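Local structure of beta-galactosidase (Bacillus circulans subsp. alkalophilus, 3TTY) at residues M1-G13 / L379-D392. The protein hydrolyses terminal beta-galactosyl residues from beta-galactosides, using a TIM-barrel glycoside hydrolase domain that binds galactose. Residues are numbered along the deposited sequence; the frame is centred on the assembly and turned at random.
Sequences MINEKFPKIWYGG and LGKELQQLGDTILD
The amino terminus of M1 is held by two carboxylates: D392 takes its N on the syn lone pair of OD2 at 2.7 Å, a salt bridge with a weak second bond to OD1, and E4 OE2 accepts from the same nitrogen. The ammonium group between them probably offsets the carboxylates' mutual repulsion. Beside this bridge, L391 pushes CD1 against the P7–K8 peptide, 3.5 Å from K8 N, while its CD2 meets I9 CG1. I9 then lies across L383 at about a right angle, CG2 to CG 4.1 Å, and its CD1 reaches L386. A water takes the N-H of I9 and donates to the carbonyls of L383 and G387, bridging the strand's approach to the helix end. K8 bends at its last two torsions (chi3 -64°, chi4 -74°), bringing NZ to I9 O, to a second water bound by G380 O, and to the carboxylate of D38. Farther along, G380 CA comes obliquely to the Y11 ring, 3.3 Å from CE2; L383 crosses Y11, CD2 to CD1, L379 CD1 meets CE1, and the hydroxyl bonds to C376 O. Helix 371-386, following the eighth strand, packs outside the first, near antiparallel, where strands 10-14 and 339-344 close the (beta/alpha)8 barrel.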
loop_
_atom_site.group_PDB
_atom_site.type_symbol
_atom_site.label_atom_id
_atom_site.label_comp_id
_atom_site.label_asym_id
_atom_site.label_seq_id
_atom_site.Cartn_x
_atom_site.Cartn_y
_atom_site.Cartn_z
ATOM N N MET A 1 19.559 -43.549 11.340
ATOM C CA MET A 1 18.524 -43.399 10.309
ATOM C C MET A 1 17.239 -42.813 10.889
ATOM O O MET A 1 16.892 -43.070 12.051
ATOM C CB MET A 1 18.220 -44.742 9.626
ATOM C CG MET A 1 19.279 -45.192 8.635
ATOM S SD MET A 1 18.945 -46.824 7.936
ATOM C CE MET A 1 17.172 -46.789 7.886
ATOM N N ILE A 2 16.540 -42.014 10.086
ATOM C CA ILE A 2 15.307 -41.403 10.556
ATOM C C ILE A 2 14.390 -42.511 11.066
ATOM O O ILE A 2 13.750 -42.383 12.106
ATOM C CB ILE A 2 14.630 -40.599 9.449
ATOM C CG1 ILE A 2 15.488 -39.389 9.090
ATOM C CG2 ILE A 2 13.261 -40.147 9.891
ATOM C CD1 ILE A 2 15.066 -38.721 7.802
ATOM N N ASN A 3 14.353 -43.614 10.336
ATOM C CA ASN A 3 13.648 -44.798 10.786
ATOM C C ASN A 3 14.270 -46.057 10.186
ATOM O O ASN A 3 14.283 -46.241 8.966
ATOM C CB ASN A 3 12.165 -44.713 10.435
ATOM C CG ASN A 3 11.328 -45.678 11.248
ATOM O OD1 ASN A 3 11.709 -46.834 11.450
ATOM N ND2 ASN A 3 10.193 -45.204 11.739
ATOM N N GLU A 4 14.788 -46.918 11.052
ATOM C CA GLU A 4 15.537 -48.093 10.616
ATOM C C GLU A 4 14.740 -49.036 9.714
ATOM O O GLU A 4 15.315 -49.840 8.991
ATOM C CB GLU A 4 16.064 -48.866 11.827
ATOM C CG GLU A 4 17.046 -48.077 12.694
ATOM C CD GLU A 4 18.347 -47.730 11.973
ATOM O OE1 GLU A 4 18.832 -48.563 11.168
ATOM O OE2 GLU A 4 18.887 -46.620 12.219
ATOM N N LYS A 5 13.418 -48.957 9.753
ATOM C CA LYS A 5 12.650 -49.926 8.989
ATOM C C LYS A 5 12.494 -49.512 7.520
ATOM O O LYS A 5 11.878 -50.217 6.723
ATOM C CB LYS A 5 11.307 -50.217 9.663
ATOM C CG LYS A 5 10.395 -49.015 9.833
ATOM C CD LYS A 5 8.979 -49.443 10.254
ATOM C CE LYS A 5 8.944 -49.954 11.670
ATOM N NZ LYS A 5 7.568 -50.365 12.048
ATOM N N PHE A 6 13.106 -48.387 7.166
ATOM C CA PHE A 6 12.885 -47.738 5.874
ATOM C C PHE A 6 14.223 -47.130 5.491
ATOM O O PHE A 6 14.398 -45.918 5.583
ATOM C CB PHE A 6 11.803 -46.659 6.055
ATOM C CG PHE A 6 11.276 -46.056 4.775
ATOM C CD1 PHE A 6 11.790 -46.408 3.535
ATOM C CD2 PHE A 6 10.255 -45.108 4.829
ATOM C CE1 PHE A 6 11.284 -45.829 2.364
ATOM C CE2 PHE A 6 9.743 -44.521 3.666
ATOM C CZ PHE A 6 10.256 -44.878 2.436
ATOM N N PRO A 7 15.176 -47.984 5.063
ATOM C CA PRO A 7 16.599 -47.648 4.946
ATOM C C PRO A 7 17.018 -47.076 3.593
ATOM O O PRO A 7 17.968 -47.552 2.984
ATOM C CB PRO A 7 17.282 -48.993 5.190
ATOM C CG PRO A 7 16.330 -49.992 4.562
ATOM C CD PRO A 7 14.921 -49.389 4.688
ATOM N N LYS A 8 16.318 -46.047 3.142
ATOM C CA LYS A 8 16.707 -45.313 1.944
ATOM C C LYS A 8 16.268 -43.868 2.100
ATOM O O LYS A 8 15.681 -43.494 3.111
ATOM C CB LYS A 8 16.089 -45.934 0.669
ATOM C CG LYS A 8 14.567 -46.167 0.730
ATOM C CD LYS A 8 14.020 -46.800 -0.550
ATOM C CE LYS A 8 14.188 -45.874 -1.778
ATOM N NZ LYS A 8 13.223 -44.729 -1.782
ATOM N N ILE A 9 16.564 -43.051 1.101
ATOM C CA ILE A 9 16.014 -41.707 1.032
ATOM C C ILE A 9 14.547 -41.842 0.646
ATOM O O ILE A 9 14.234 -42.183 -0.491
ATOM C CB ILE A 9 16.772 -40.869 -0.004
ATOM C CG1 ILE A 9 18.231 -40.706 0.445
ATOM C CG2 ILE A 9 16.099 -39.517 -0.194
ATOM C CD1 ILE A 9 19.150 -40.182 -0.608
ATOM N N TRP A 10 13.652 -41.615 1.603
ATOM C CA TRP A 10 12.216 -41.724 1.335
ATOM C C TRP A 10 11.798 -40.891 0.119
ATOM O O TRP A 10 12.346 -39.818 -0.144
ATOM C CB TRP A 10 11.391 -41.287 2.554
ATOM C CG TRP A 10 11.783 -41.969 3.836
ATOM C CD1 TRP A 10 12.753 -42.910 4.003
ATOM C CD2 TRP A 10 11.212 -41.750 5.126
ATOM N NE1 TRP A 10 12.824 -43.292 5.316
ATOM C CE2 TRP A 10 11.885 -42.598 6.027
ATOM C CE3 TRP A 10 10.192 -40.926 5.604
ATOM C CZ2 TRP A 10 11.572 -42.644 7.384
ATOM C CZ3 TRP A 10 9.886 -40.969 6.949
ATOM C CH2 TRP A 10 10.572 -41.825 7.825
ATOM N N TYR A 11 10.808 -41.383 -0.612
ATOM C CA TYR A 11 10.351 -40.699 -1.813
ATOM C C TYR A 11 8.834 -40.789 -1.939
ATOM O O TYR A 11 8.273 -41.884 -2.039
ATOM C CB TYR A 11 11.029 -41.303 -3.043
ATOM C CG TYR A 11 10.916 -40.442 -4.267
ATOM C CD1 TYR A 11 11.377 -39.127 -4.258
ATOM C CD2 TYR A 11 10.352 -40.942 -5.437
ATOM C CE1 TYR A 11 11.277 -38.336 -5.379
ATOM C CE2 TYR A 11 10.245 -40.165 -6.558
ATOM C CZ TYR A 11 10.709 -38.862 -6.536
ATOM O OH TYR A 11 10.601 -38.089 -7.672
ATOM N N GLY A 12 8.170 -39.639 -1.937
ATOM C CA GLY A 12 6.715 -39.601 -1.893
ATOM C C GLY A 12 6.255 -38.231 -1.434
ATOM O O GLY A 12 6.847 -37.226 -1.822
ATOM N N GLY A 13 5.210 -38.177 -0.609
ATOM C CA GLY A 13 4.765 -36.898 -0.064
ATOM C C GLY A 13 3.296 -36.839 0.297
ATOM O O GLY A 13 2.645 -37.875 0.480
ATOM N N LEU A 379 14.008 -39.626 -10.912
ATOM C CA LEU A 379 14.583 -39.381 -9.593
ATOM C C LEU A 379 14.230 -40.542 -8.683
ATOM O O LEU A 379 15.080 -41.055 -7.953
ATOM C CB LEU A 379 14.012 -38.097 -9.002
ATOM C CG LEU A 379 14.808 -37.253 -8.014
ATOM C CD1 LEU A 379 13.818 -36.477 -7.145
ATOM C CD2 LEU A 379 15.765 -38.064 -7.163
ATOM N N GLY A 380 12.966 -40.951 -8.722
ATOM C CA GLY A 380 12.518 -42.105 -7.963
ATOM C C GLY A 380 13.441 -43.298 -8.166
ATOM O O GLY A 380 13.804 -43.988 -7.205
ATOM N N LYS A 381 13.826 -43.543 -9.416
ATOM C CA LYS A 381 14.720 -44.657 -9.723
ATOM C C LYS A 381 16.114 -44.517 -9.082
ATOM O O LYS A 381 16.606 -45.454 -8.454
ATOM C CB LYS A 381 14.836 -44.861 -11.239
ATOM C CG LYS A 381 15.559 -46.145 -11.664
ATOM C CD LYS A 381 15.265 -46.462 -13.134
ATOM C CE LYS A 381 15.989 -47.713 -13.619
ATOM N NZ LYS A 381 15.618 -48.042 -15.033
ATOM N N GLU A 382 16.743 -43.361 -9.251
ATOM C CA GLU A 382 18.038 -43.095 -8.615
ATOM C C GLU A 382 17.978 -43.282 -7.093
ATOM O O GLU A 382 18.849 -43.912 -6.496
ATOM C CB GLU A 382 18.523 -41.681 -8.961
ATOM C CG GLU A 382 18.778 -41.477 -10.451
ATOM C CD GLU A 382 19.131 -40.049 -10.806
ATOM O OE1 GLU A 382 18.926 -39.153 -9.963
ATOM O OE2 GLU A 382 19.609 -39.820 -11.941
ATOM N N LEU A 383 16.942 -42.735 -6.468
ATOM C CA LEU A 383 16.795 -42.872 -5.026
ATOM C C LEU A 383 16.745 -44.340 -4.615
ATOM O O LEU A 383 17.319 -44.722 -3.602
ATOM C CB LEU A 383 15.566 -42.123 -4.526
ATOM C CG LEU A 383 15.827 -40.680 -4.089
ATOM C CD1 LEU A 383 17.221 -40.192 -4.471
ATOM C CD2 LEU A 383 14.755 -39.780 -4.651
ATOM N N GLN A 384 16.063 -45.164 -5.401
ATOM C CA GLN A 384 16.058 -46.600 -5.134
ATOM C C GLN A 384 17.467 -47.174 -5.240
ATOM O O GLN A 384 17.892 -47.946 -4.385
ATOM C CB GLN A 384 15.108 -47.326 -6.080
ATOM C CG GLN A 384 13.669 -47.286 -5.615
ATOM C CD GLN A 384 12.713 -47.703 -6.698
ATOM O OE1 GLN A 384 13.071 -47.719 -7.872
ATOM N NE2 GLN A 384 11.480 -48.038 -6.315
ATOM N N GLN A 385 18.190 -46.765 -6.280
ATOM C CA GLN A 385 19.536 -47.261 -6.529
ATOM C C GLN A 385 20.537 -46.802 -5.462
ATOM O O GLN A 385 21.522 -47.490 -5.202
ATOM C CB GLN A 385 20.008 -46.834 -7.921
ATOM C CG GLN A 385 19.161 -47.415 -9.050
ATOM C CD GLN A 385 19.464 -46.794 -10.415
ATOM O OE1 GLN A 385 19.059 -47.331 -11.451
ATOM N NE2 GLN A 385 20.170 -45.656 -10.419
ATOM N N LEU A 386 20.290 -45.649 -4.845
ATOM C CA LEU A 386 21.197 -45.154 -3.810
ATOM C C LEU A 386 21.086 -45.964 -2.529
ATOM O O LEU A 386 22.050 -46.081 -1.779
ATOM C CB LEU A 386 20.963 -43.670 -3.517
ATOM C CG LEU A 386 21.383 -42.675 -4.600
ATOM C CD1 LEU A 386 20.981 -41.278 -4.201
ATOM C CD2 LEU A 386 22.887 -42.749 -4.864
ATOM N N GLY A 387 19.911 -46.533 -2.283
ATOM C CA GLY A 387 19.685 -47.284 -1.060
ATOM C C GLY A 387 20.098 -46.479 0.162
ATOM O O GLY A 387 19.743 -45.307 0.272
ATOM N N ASP A 388 20.868 -47.088 1.061
ATOM C CA ASP A 388 21.170 -46.462 2.347
ATOM C C ASP A 388 22.456 -45.651 2.353
ATOM O O ASP A 388 22.853 -45.137 3.396
ATOM C CB ASP A 388 21.232 -47.513 3.466
ATOM C CG ASP A 388 22.429 -48.461 3.331
ATOM O OD1 ASP A 388 22.444 -49.497 4.029
ATOM O OD2 ASP A 388 23.349 -48.180 2.532
ATOM N N THR A 389 23.097 -45.542 1.193
ATOM C CA THR A 389 24.458 -45.022 1.094
ATOM C C THR A 389 24.726 -43.722 1.870
ATOM O O THR A 389 25.704 -43.619 2.595
ATOM C CB THR A 389 24.869 -44.808 -0.383
ATOM O OG1 THR A 389 24.644 -46.011 -1.130
ATOM C CG2 THR A 389 26.350 -44.432 -0.486
ATOM N N ILE A 390 23.852 -42.740 1.703
ATOM C CA ILE A 390 24.076 -41.396 2.209
ATOM C C ILE A 390 23.493 -41.188 3.613
ATOM O O ILE A 390 23.903 -40.288 4.345
ATOM C CB ILE A 390 23.449 -40.384 1.237
ATOM C CG1 ILE A 390 24.166 -40.453 -0.108
ATOM C CG2 ILE A 390 23.505 -38.964 1.788
ATOM C CD1 ILE A 390 23.547 -39.569 -1.166
ATOM N N LEU A 391 22.539 -42.022 3.995
ATOM C CA LEU A 391 21.838 -41.828 5.253
ATOM C C LEU A 391 22.799 -41.571 6.423
ATOM O O LEU A 391 23.900 -42.126 6.471
ATOM C CB LEU A 391 20.935 -43.025 5.530
ATOM C CG LEU A 391 19.901 -43.289 4.436
ATOM C CD1 LEU A 391 18.897 -44.353 4.883
ATOM C CD2 LEU A 391 19.183 -42.003 4.047
ATOM N N ASP A 392 22.377 -40.713 7.348
ATOM C CA ASP A 392 23.160 -40.374 8.542
ATOM C C ASP A 392 24.486 -39.657 8.265
ATOM O O ASP A 392 25.200 -39.299 9.192
ATOM C CB ASP A 392 23.400 -41.609 9.420
ATOM C CG ASP A 392 22.128 -42.126 10.055
ATOM O OD1 ASP A 392 21.319 -41.291 10.506
ATOM O OD2 ASP A 392 21.935 -43.364 10.102
HETATM O O HOH W 1 12.361 -44.213 -4.431
HETATM O O HOH W 2 18.208 -43.685 -1.287
#